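Local coordinates for aldehyde dehydrogenase (Burkholderia vietnamiensis, PDB 5KF0), which probably oxidises aldehydes to carboxylic acids with a nicotinamide cofactor, as other members of the aldehyde dehydrogenase family do, at residues Y16-E30 and T41-A54. Residues are numbered along the deposited sequence; the frame is centred on the assembly and turned at random.
Sequences YYLANEAVYANTDLE and TRVALADAQAIDAA
The beta hairpin of strands 29-32 and 39-43, in the four-stranded sheet near the N terminus of this aldehyde dehydrogenase, begins where Leu29 meets Val43 as an antiparallel hydrogen-bonded pair. Val43 N donates to Leu29 O at 2.8 Å, Leu29 N returns a bond to Val43 O, and Leu29 CD2 rests on Val43 CG2, the two side chains running alongside each other. In the next, non-hydrogen-bonded pair, Glu30 and Arg42 extend together on the other face of the sheet. Arg42 NE and NH2 converge on one oxygen, Glu30 OE2, in a salt bridge of long, weak bonds (Arg42 NE to Glu30 OE2 3.3 Å), and the carboxylate and guanidinium planes, 61° apart, rule out a flat, two-oxygen pairing; a water joins OE2 to NH2.

Beyond the strand end, the Asn26 amide takes over the pairing. Asn26 OD1 accepts from Leu45 N at 2.9 Å (N-H...O 174°), while Asn26 ND2 donates to Leu45 O at 3.0 Å, an acceptor nearly in the amide plane. Asp28 N reaches the same OD1 from the opposite face, closing an Asx turn; three bonds therefore fix the amide's rotation.

The Tyr16 ring, swung between its backbone N and carbonyl carbon (chi1 58°), lies across 44-50: Tyr16 CD2 is 3.5 Å from Ala44 CB, Ala46 CB makes an off-centre CH-pi contact, and OH reaches Ala50 CB. A water links OH to Asp47 N, beside the N-cap where Asp47 OD1 accepts from Ala50 N. Further along, Leu18 CD1 packs 3.6 Å from Ala54 CB.

Strand 13-18 lies between strands 21-23 and 39-43 in their sheet, with helix 48-60 against Tyr16 and Leu18; Ser212 of strand 211-213 touches both Leu18 and Ala54, and helix 192-202 packs on Tyr17.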
ATOM      1  N   TYR A  16     -21.728 -36.280  -2.770  1.00 15.65           N
ATOM      2  CA  TYR A  16     -21.036 -35.098  -3.269  1.00 14.16           C
ATOM      3  C   TYR A  16     -21.956 -33.896  -3.116  1.00 16.55           C
ATOM      4  O   TYR A  16     -23.127 -34.026  -2.766  1.00 15.12           O
ATOM      5  CB  TYR A  16     -20.527 -35.252  -4.717  1.00 14.58           C
ATOM      6  CG  TYR A  16     -21.501 -35.571  -5.832  1.00 15.38           C
ATOM      7  CD1 TYR A  16     -22.544 -34.704  -6.163  1.00 13.50           C
ATOM      8  CD2 TYR A  16     -21.328 -36.710  -6.612  1.00 15.58           C
ATOM      9  CE1 TYR A  16     -23.411 -34.992  -7.214  1.00 17.84           C
ATOM     10  CE2 TYR A  16     -22.186 -36.999  -7.655  1.00 17.10           C
ATOM     11  CZ  TYR A  16     -23.225 -36.145  -7.951  1.00 17.24           C
ATOM     12  OH  TYR A  16     -24.083 -36.428  -8.992  1.00 19.14           O
ATOM     13  N   TYR A  17     -21.403 -32.707  -3.339  1.00 14.16           N
ATOM     14  CA  TYR A  17     -22.147 -31.472  -3.125  1.00 14.21           C
ATOM     15  C   TYR A  17     -22.287 -30.741  -4.446  1.00 14.11           C
ATOM     16  O   TYR A  17     -21.287 -30.335  -5.050  1.00 13.54           O
ATOM     17  CB  TYR A  17     -21.483 -30.607  -2.054  1.00 11.50           C
ATOM     18  CG  TYR A  17     -21.804 -31.175  -0.688  1.00 13.19           C
ATOM     19  CD1 TYR A  17     -22.878 -30.692   0.053  1.00 15.52           C
ATOM     20  CD2 TYR A  17     -21.088 -32.255  -0.182  1.00 14.54           C
ATOM     21  CE1 TYR A  17     -23.205 -31.243   1.287  1.00 18.45           C
ATOM     22  CE2 TYR A  17     -21.411 -32.816   1.053  1.00 14.59           C
ATOM     23  CZ  TYR A  17     -22.469 -32.300   1.777  1.00 17.59           C
ATOM     24  OH  TYR A  17     -22.803 -32.847   3.006  1.00 22.10           O
ATOM     25  N   LEU A  18     -23.529 -30.605  -4.897  1.00 15.45           N
ATOM     26  CA  LEU A  18     -23.861 -29.980  -6.170  1.00 12.66           C
ATOM     27  C   LEU A  18     -24.710 -28.758  -5.860  1.00 14.85           C
ATOM     28  O   LEU A  18     -25.817 -28.891  -5.317  1.00 14.76           O
ATOM     29  CB  LEU A  18     -24.604 -30.965  -7.080  1.00 15.32           C
ATOM     30  CG  LEU A  18     -25.186 -30.419  -8.383  1.00 19.22           C
ATOM     31  CD1 LEU A  18     -24.082 -29.909  -9.257  1.00 20.65           C
ATOM     32  CD2 LEU A  18     -25.996 -31.503  -9.107  1.00 24.75           C
ATOM     33  N   ALA A  19     -24.198 -27.579  -6.211  1.00 14.47           N
ATOM     34  CA  ALA A  19     -24.879 -26.309  -5.943  1.00 15.43           C
ATOM     35  C   ALA A  19     -25.352 -26.240  -4.492  1.00 13.94           C
ATOM     36  O   ALA A  19     -26.532 -26.023  -4.192  1.00 13.90           O
ATOM     37  CB  ALA A  19     -26.033 -26.086  -6.919  1.00 16.28           C
ATOM     38  N   ASN A  20     -24.408 -26.465  -3.587  1.00 14.03           N
ATOM     39  CA  ASN A  20     -24.492 -26.305  -2.144  1.00 14.09           C
ATOM     40  C   ASN A  20     -25.191 -27.457  -1.437  1.00 13.19           C
ATOM     41  O   ASN A  20     -25.279 -27.400  -0.213  1.00 15.93           O
ATOM     42  CB  ASN A  20     -25.222 -25.024  -1.695  1.00 13.14           C
ATOM     43  CG  ASN A  20     -24.674 -23.749  -2.325  1.00 15.49           C
ATOM     44  OD1 ASN A  20     -24.267 -23.717  -3.493  1.00 13.72           O
ATOM     45  ND2 ASN A  20     -24.699 -22.669  -1.546  1.00 15.25           N
ATOM     46  N   GLU A  21     -25.717 -28.470  -2.137  1.00 13.79           N
ATOM     47  CA  GLU A  21     -26.563 -29.467  -1.494  1.00 12.92           C
ATOM     48  C   GLU A  21     -26.042 -30.883  -1.719  1.00 16.13           C
ATOM     49  O   GLU A  21     -25.467 -31.199  -2.764  1.00 15.42           O
ATOM     50  CB  GLU A  21     -28.024 -29.339  -1.989  1.00 15.54           C
ATOM     51  CG  GLU A  21     -28.609 -27.958  -1.641  1.00 18.42           C
ATOM     52  CD  GLU A  21     -30.092 -27.803  -1.979  1.00 25.85           C
ATOM     53  OE1 GLU A  21     -30.433 -26.954  -2.832  1.00 28.14           O
ATOM     54  OE2 GLU A  21     -30.911 -28.521  -1.388  1.00 24.19           O
ATOM     55  N   ALA A  22     -26.265 -31.738  -0.721  1.00 15.15           N
ATOM     56  CA  ALA A  22     -25.766 -33.110  -0.763  1.00 17.00           C
ATOM     57  C   ALA A  22     -26.551 -33.959  -1.756  1.00 18.76           C
ATOM     58  O   ALA A  22     -27.788 -33.925  -1.784  1.00 19.21           O
ATOM     59  CB  ALA A  22     -25.860 -33.745   0.620  1.00 19.32           C
ATOM     60  N   VAL A  23     -25.825 -34.737  -2.563  1.00 15.55           N
ATOM     61  CA  VAL A  23     -26.419 -35.668  -3.521  1.00 16.03           C
ATOM     62  C   VAL A  23     -25.771 -37.031  -3.319  1.00 16.31           C
ATOM     63  O   VAL A  23     -24.569 -37.198  -3.576  1.00 15.26           O
ATOM     64  CB  VAL A  23     -26.253 -35.204  -4.977  1.00 18.36           C
ATOM     65  CG1 VAL A  23     -26.923 -36.194  -5.919  1.00 18.59           C
ATOM     66  CG2 VAL A  23     -26.817 -33.804  -5.171  1.00 17.88           C
ATOM     67  N   TYR A  24     -26.560 -38.007  -2.876  1.00 18.07           N
ATOM     68  CA  TYR A  24     -26.071 -39.378  -2.696  1.00 20.27           C
ATOM     69  C   TYR A  24     -26.243 -40.166  -4.000  1.00 23.35           C
ATOM     70  O   TYR A  24     -26.995 -41.138  -4.092  1.00 22.08           O
ATOM     71  CB  TYR A  24     -26.798 -40.044  -1.528  1.00 20.83           C
ATOM     72  CG  TYR A  24     -26.380 -39.515  -0.167  1.00 22.77           C
ATOM     73  CD1 TYR A  24     -25.312 -40.082   0.518  1.00 24.98           C
ATOM     74  CD2 TYR A  24     -27.050 -38.450   0.429  1.00 24.96           C
ATOM     75  CE1 TYR A  24     -24.920 -39.608   1.755  1.00 25.33           C
ATOM     76  CE2 TYR A  24     -26.660 -37.967   1.670  1.00 22.53           C
ATOM     77  CZ  TYR A  24     -25.597 -38.555   2.326  1.00 25.23           C
ATOM     78  OH  TYR A  24     -25.192 -38.097   3.560  1.00 33.08           O
ATOM     79  N   ALA A  25     -25.511 -39.714  -5.027  1.00 18.87           N
ATOM     80  CA  ALA A  25     -25.769 -40.171  -6.391  1.00 16.83           C
ATOM     81  C   ALA A  25     -25.408 -41.638  -6.571  1.00 16.51           C
ATOM     82  O   ALA A  25     -26.085 -42.363  -7.314  1.00 19.76           O
ATOM     83  CB  ALA A  25     -24.988 -39.308  -7.385  1.00 18.63           C
ATOM     84  N   ASN A  26     -24.343 -42.084  -5.920  1.00 18.96           N
ATOM     85  CA  ASN A  26     -23.861 -43.457  -6.020  1.00 20.91           C
ATOM     86  C   ASN A  26     -22.847 -43.654  -4.903  1.00 18.13           C
ATOM     87  O   ASN A  26     -22.544 -42.726  -4.144  1.00 17.67           O
ATOM     88  CB  ASN A  26     -23.243 -43.725  -7.394  1.00 17.04           C
ATOM     89  CG  ASN A  26     -22.083 -42.799  -7.687  1.00 18.42           C
ATOM     90  OD1 ASN A  26     -21.033 -42.895  -7.056  1.00 16.33           O
ATOM     91  ND2 ASN A  26     -22.273 -41.881  -8.634  1.00 18.32           N
ATOM     92  N   THR A  27     -22.309 -44.866  -4.810  1.00 20.51           N
ATOM     93  CA  THR A  27     -21.202 -45.159  -3.905  1.00 18.91           C
ATOM     94  C   THR A  27     -20.010 -45.717  -4.676  1.00 20.88           C
ATOM     95  O   THR A  27     -19.323 -46.632  -4.217  1.00 21.23           O
ATOM     96  CB  THR A  27     -21.630 -46.126  -2.803  1.00 19.05           C
ATOM     97  OG1 THR A  27     -22.200 -47.294  -3.389  1.00 20.68           O
ATOM     98  CG2 THR A  27     -22.663 -45.474  -1.887  1.00 23.76           C
ATOM     99  N   ASP A  28     -19.733 -45.151  -5.855  1.00 18.33           N
ATOM    100  CA  ASP A  28     -18.793 -45.790  -6.766  1.00 20.06           C
ATOM    101  C   ASP A  28     -17.327 -45.508  -6.446  1.00 20.84           C
ATOM    102  O   ASP A  28     -16.464 -46.265  -6.904  1.00 23.24           O
ATOM    103  CB  ASP A  28     -19.103 -45.377  -8.207  1.00 18.94           C
ATOM    104  CG  ASP A  28     -20.423 -45.942  -8.703  1.00 22.81           C
ATOM    105  OD1 ASP A  28     -20.857 -46.999  -8.198  1.00 24.19           O
ATOM    106  OD2 ASP A  28     -21.034 -45.330  -9.597  1.00 25.66           O
ATOM    107  N   LEU A  29     -17.008 -44.469  -5.667  1.00 13.50           N
ATOM    108  CA  LEU A  29     -15.614 -44.146  -5.362  1.00 12.85           C
ATOM    109  C   LEU A  29     -15.231 -44.752  -4.011  1.00 16.52           C
ATOM    110  O   LEU A  29     -15.673 -44.283  -2.958  1.00 17.57           O
ATOM    111  CB  LEU A  29     -15.378 -42.636  -5.377  1.00 14.25           C
ATOM    112  CG  LEU A  29     -13.947 -42.207  -5.009  1.00 13.58           C
ATOM    113  CD1 LEU A  29     -12.902 -42.901  -5.879  1.00 14.55           C
ATOM    114  CD2 LEU A  29     -13.781 -40.683  -5.112  1.00 15.51           C
ATOM    115  N   GLU A  30     -14.410 -45.799  -4.045  1.00 16.14           N
ATOM    116  CA  GLU A  30     -13.921 -46.414  -2.819  1.00 17.91           C
ATOM    117  C   GLU A  30     -12.695 -45.657  -2.326  1.00 15.61           C
ATOM    118  O   GLU A  30     -11.771 -45.389  -3.100  1.00 17.83           O
ATOM    119  CB  GLU A  30     -13.576 -47.884  -3.058  1.00 18.28           C
ATOM    120  CG  GLU A  30     -14.774 -48.724  -3.478  1.00 18.92           C
ATOM    121  CD  GLU A  30     -14.459 -50.207  -3.548  1.00 28.28           C
ATOM    122  OE1 GLU A  30     -13.332 -50.569  -3.941  1.00 30.86           O
ATOM    123  OE2 GLU A  30     -15.346 -51.011  -3.199  1.00 34.69           O
ATOM    124  N   THR A  41     -14.398 -45.998   3.355  1.00 15.58           N
ATOM    125  CA  THR A  41     -15.689 -45.380   3.084  1.00 15.98           C
ATOM    126  C   THR A  41     -15.885 -45.376   1.578  1.00 17.76           C
ATOM    127  O   THR A  41     -14.948 -45.622   0.814  1.00 18.70           O
ATOM    128  CB  THR A  41     -15.773 -43.957   3.667  1.00 17.34           C
ATOM    129  OG1 THR A  41     -17.101 -43.438   3.506  1.00 19.21           O
ATOM    130  CG2 THR A  41     -14.785 -43.020   2.965  1.00 16.39           C
ATOM    131  N   ARG A  42     -17.114 -45.094   1.159  1.00 16.55           N
ATOM    132  CA  ARG A  42     -17.450 -44.991  -0.255  1.00 19.01           C
ATOM    133  C   ARG A  42     -18.126 -43.651  -0.478  1.00 20.46           C
ATOM    134  O   ARG A  42     -18.984 -43.252   0.312  1.00 22.16           O
ATOM    135  CB  ARG A  42     -18.350 -46.150  -0.699  1.00 18.79           C
ATOM    136  CG  ARG A  42     -17.652 -47.498  -0.594  1.00 20.64           C
ATOM    137  CD  ARG A  42     -18.501 -48.648  -1.107  1.00 25.90           C
ATOM    138  NE  ARG A  42     -17.723 -49.886  -1.148  1.00 27.88           N
ATOM    139  CZ  ARG A  42     -17.504 -50.659  -0.087  1.00 31.76           C
ATOM    140  NH1 ARG A  42     -18.009 -50.320   1.093  1.00 34.34           N
ATOM    141  NH2 ARG A  42     -16.779 -51.765  -0.199  1.00 30.70           N
ATOM    142  N   VAL A  43     -17.728 -42.941  -1.527  1.00 16.38           N
ATOM    143  CA  VAL A  43     -18.278 -41.612  -1.757  1.00 16.30           C
ATOM    144  C   VAL A  43     -18.865 -41.550  -3.160  1.00 18.52           C
ATOM    145  O   VAL A  43     -18.522 -42.340  -4.050  1.00 16.77           O
ATOM    146  CB  VAL A  43     -17.233 -40.487  -1.540  1.00 23.51           C
ATOM    147  CG1 VAL A  43     -16.366 -40.778  -0.308  1.00 20.32           C
ATOM    148  CG2 VAL A  43     -16.392 -40.280  -2.768  1.00 23.00           C
ATOM    149  N   ALA A  44     -19.785 -40.605  -3.344  1.00 13.25           N
ATOM    150  CA  ALA A  44     -20.426 -40.422  -4.639  1.00 13.50           C
ATOM    151  C   ALA A  44     -19.436 -39.862  -5.658  1.00 14.64           C
ATOM    152  O   ALA A  44     -18.744 -38.871  -5.397  1.00 16.17           O
ATOM    153  CB  ALA A  44     -21.638 -39.496  -4.500  1.00 17.35           C
ATOM    154  N   LEU A  45     -19.386 -40.495  -6.828  1.00 16.21           N
ATOM    155  CA  LEU A  45     -18.509 -40.094  -7.922  1.00 16.72           C
ATOM    156  C   LEU A  45     -19.314 -39.268  -8.919  1.00 16.32           C
ATOM    157  O   LEU A  45     -20.340 -39.735  -9.424  1.00 16.49           O
ATOM    158  CB  LEU A  45     -17.926 -41.333  -8.599  1.00 17.50           C
ATOM    159  CG  LEU A  45     -16.899 -41.100  -9.699  1.00 17.42           C
ATOM    160  CD1 LEU A  45     -15.596 -40.533  -9.105  1.00 15.33           C
ATOM    161  CD2 LEU A  45     -16.660 -42.396 -10.464  1.00 18.95           C
ATOM    162  N   ALA A  46     -18.858 -38.049  -9.196  1.00 14.42           N
ATOM    163  CA  ALA A  46     -19.566 -37.174 -10.126  1.00 16.00           C
ATOM    164  C   ALA A  46     -19.206 -37.513 -11.568  1.00 17.76           C
ATOM    165  O   ALA A  46     -18.025 -37.611 -11.909  1.00 19.75           O
ATOM    166  CB  ALA A  46     -19.221 -35.714  -9.834  1.00 14.73           C
ATOM    167  N   ASP A  47     -20.221 -37.678 -12.426  1.00 16.31           N
ATOM    168  CA  ASP A  47     -19.942 -37.866 -13.845  1.00 16.23           C
ATOM    169  C   ASP A  47     -19.967 -36.514 -14.562  1.00 17.86           C
ATOM    170  O   ASP A  47     -20.155 -35.460 -13.947  1.00 16.29           O
ATOM    171  CB  ASP A  47     -20.903 -38.876 -14.479  1.00 19.23           C
ATOM    172  CG  ASP A  47     -22.368 -38.451 -14.429  1.00 21.19           C
ATOM    173  OD1 ASP A  47     -22.687 -37.279 -14.149  1.00 21.37           O
ATOM    174  OD2 ASP A  47     -23.223 -39.323 -14.691  1.00 24.07           O
ATOM    175  N   ALA A  48     -19.739 -36.542 -15.878  1.00 21.14           N
ATOM    176  CA  ALA A  48     -19.630 -35.288 -16.617  1.00 22.31           C
ATOM    177  C   ALA A  48     -20.919 -34.481 -16.557  1.00 20.15           C
ATOM    178  O   ALA A  48     -20.875 -33.246 -16.602  1.00 18.38           O
ATOM    179  CB  ALA A  48     -19.242 -35.563 -18.071  1.00 21.83           C
ATOM    180  N   GLN A  49     -22.077 -35.151 -16.480  1.00 17.99           N
ATOM    181  CA  GLN A  49     -23.343 -34.425 -16.398  1.00 20.44           C
ATOM    182  C   GLN A  49     -23.459 -33.669 -15.086  1.00 20.67           C
ATOM    183  O   GLN A  49     -23.999 -32.557 -15.048  1.00 18.74           O
ATOM    184  CB  GLN A  49     -24.525 -35.381 -16.548  1.00 23.52           C
ATOM    185  CG  GLN A  49     -24.779 -35.816 -17.967  1.00 29.39           C
ATOM    186  CD  GLN A  49     -23.592 -36.542 -18.557  1.00 38.88           C
ATOM    187  OE1 GLN A  49     -23.195 -37.604 -18.075  1.00 34.92           O
ATOM    188  NE2 GLN A  49     -22.989 -35.949 -19.582  1.00 45.89           N
ATOM    189  N   ALA A  50     -22.988 -34.271 -13.996  1.00 18.09           N
ATOM    190  CA  ALA A  50     -22.998 -33.570 -12.716  1.00 18.21           C
ATOM    191  C   ALA A  50     -22.031 -32.395 -12.734  1.00 19.46           C
ATOM    192  O   ALA A  50     -22.329 -31.331 -12.174  1.00 15.79           O
ATOM    193  CB  ALA A  50     -22.656 -34.536 -11.578  1.00 17.95           C
ATOM    194  N   ILE A  51     -20.867 -32.567 -13.372  1.00 14.93           N
ATOM    195  CA  ILE A  51     -19.903 -31.471 -13.468  1.00 12.51           C
ATOM    196  C   ILE A  51     -20.494 -30.329 -14.285  1.00 14.68           C
ATOM    197  O   ILE A  51     -20.428 -29.159 -13.889  1.00 15.00           O
ATOM    198  CB  ILE A  51     -18.578 -31.968 -14.075  1.00 15.14           C
ATOM    199  CG1 ILE A  51     -17.927 -33.005 -13.159  1.00 15.78           C
ATOM    200  CG2 ILE A  51     -17.609 -30.793 -14.295  1.00 16.66           C
ATOM    201  CD1 ILE A  51     -16.815 -33.811 -13.847  1.00 18.65           C
ATOM    202  N   ASP A  52     -21.103 -30.661 -15.424  1.00 15.21           N
ATOM    203  CA  ASP A  52     -21.739 -29.636 -16.245  1.00 14.85           C
ATOM    204  C   ASP A  52     -22.837 -28.902 -15.479  1.00 18.40           C
ATOM    205  O   ASP A  52     -22.943 -27.673 -15.565  1.00 16.67           O
ATOM    206  CB  ASP A  52     -22.309 -30.255 -17.517  1.00 17.13           C
ATOM    207  CG  ASP A  52     -23.108 -29.257 -18.314  1.00 26.86           C
ATOM    208  OD1 ASP A  52     -22.486 -28.362 -18.911  1.00 24.21           O
ATOM    209  OD2 ASP A  52     -24.355 -29.347 -18.322  1.00 33.62           O
ATOM    210  N   ALA A  53     -23.664 -29.634 -14.722  1.00 15.85           N
ATOM    211  CA  ALA A  53     -24.709 -28.980 -13.935  1.00 17.48           C
ATOM    212  C   ALA A  53     -24.107 -28.057 -12.884  1.00 16.35           C
ATOM    213  O   ALA A  53     -24.648 -26.978 -12.612  1.00 15.50           O
ATOM    214  CB  ALA A  53     -25.614 -30.026 -13.272  1.00 17.53           C
ATOM    215  N   ALA A  54     -22.990 -28.469 -12.277  1.00 14.18           N
ATOM    216  CA  ALA A  54     -22.327 -27.636 -11.282  1.00 15.04           C
ATOM    217  C   ALA A  54     -21.816 -26.344 -11.900  1.00 13.38           C
ATOM    218  O   ALA A  54     -21.902 -25.275 -11.278  1.00 13.08           O
ATOM    219  CB  ALA A  54     -21.173 -28.409 -10.645  1.00 13.53           C
TER
HETATM  220  O   HOH W   1     -22.928 -38.185 -10.961  1.00 23.41           O
HETATM  221  O   HOH W   2     -15.026 -53.410  -1.783  1.00 42.79           O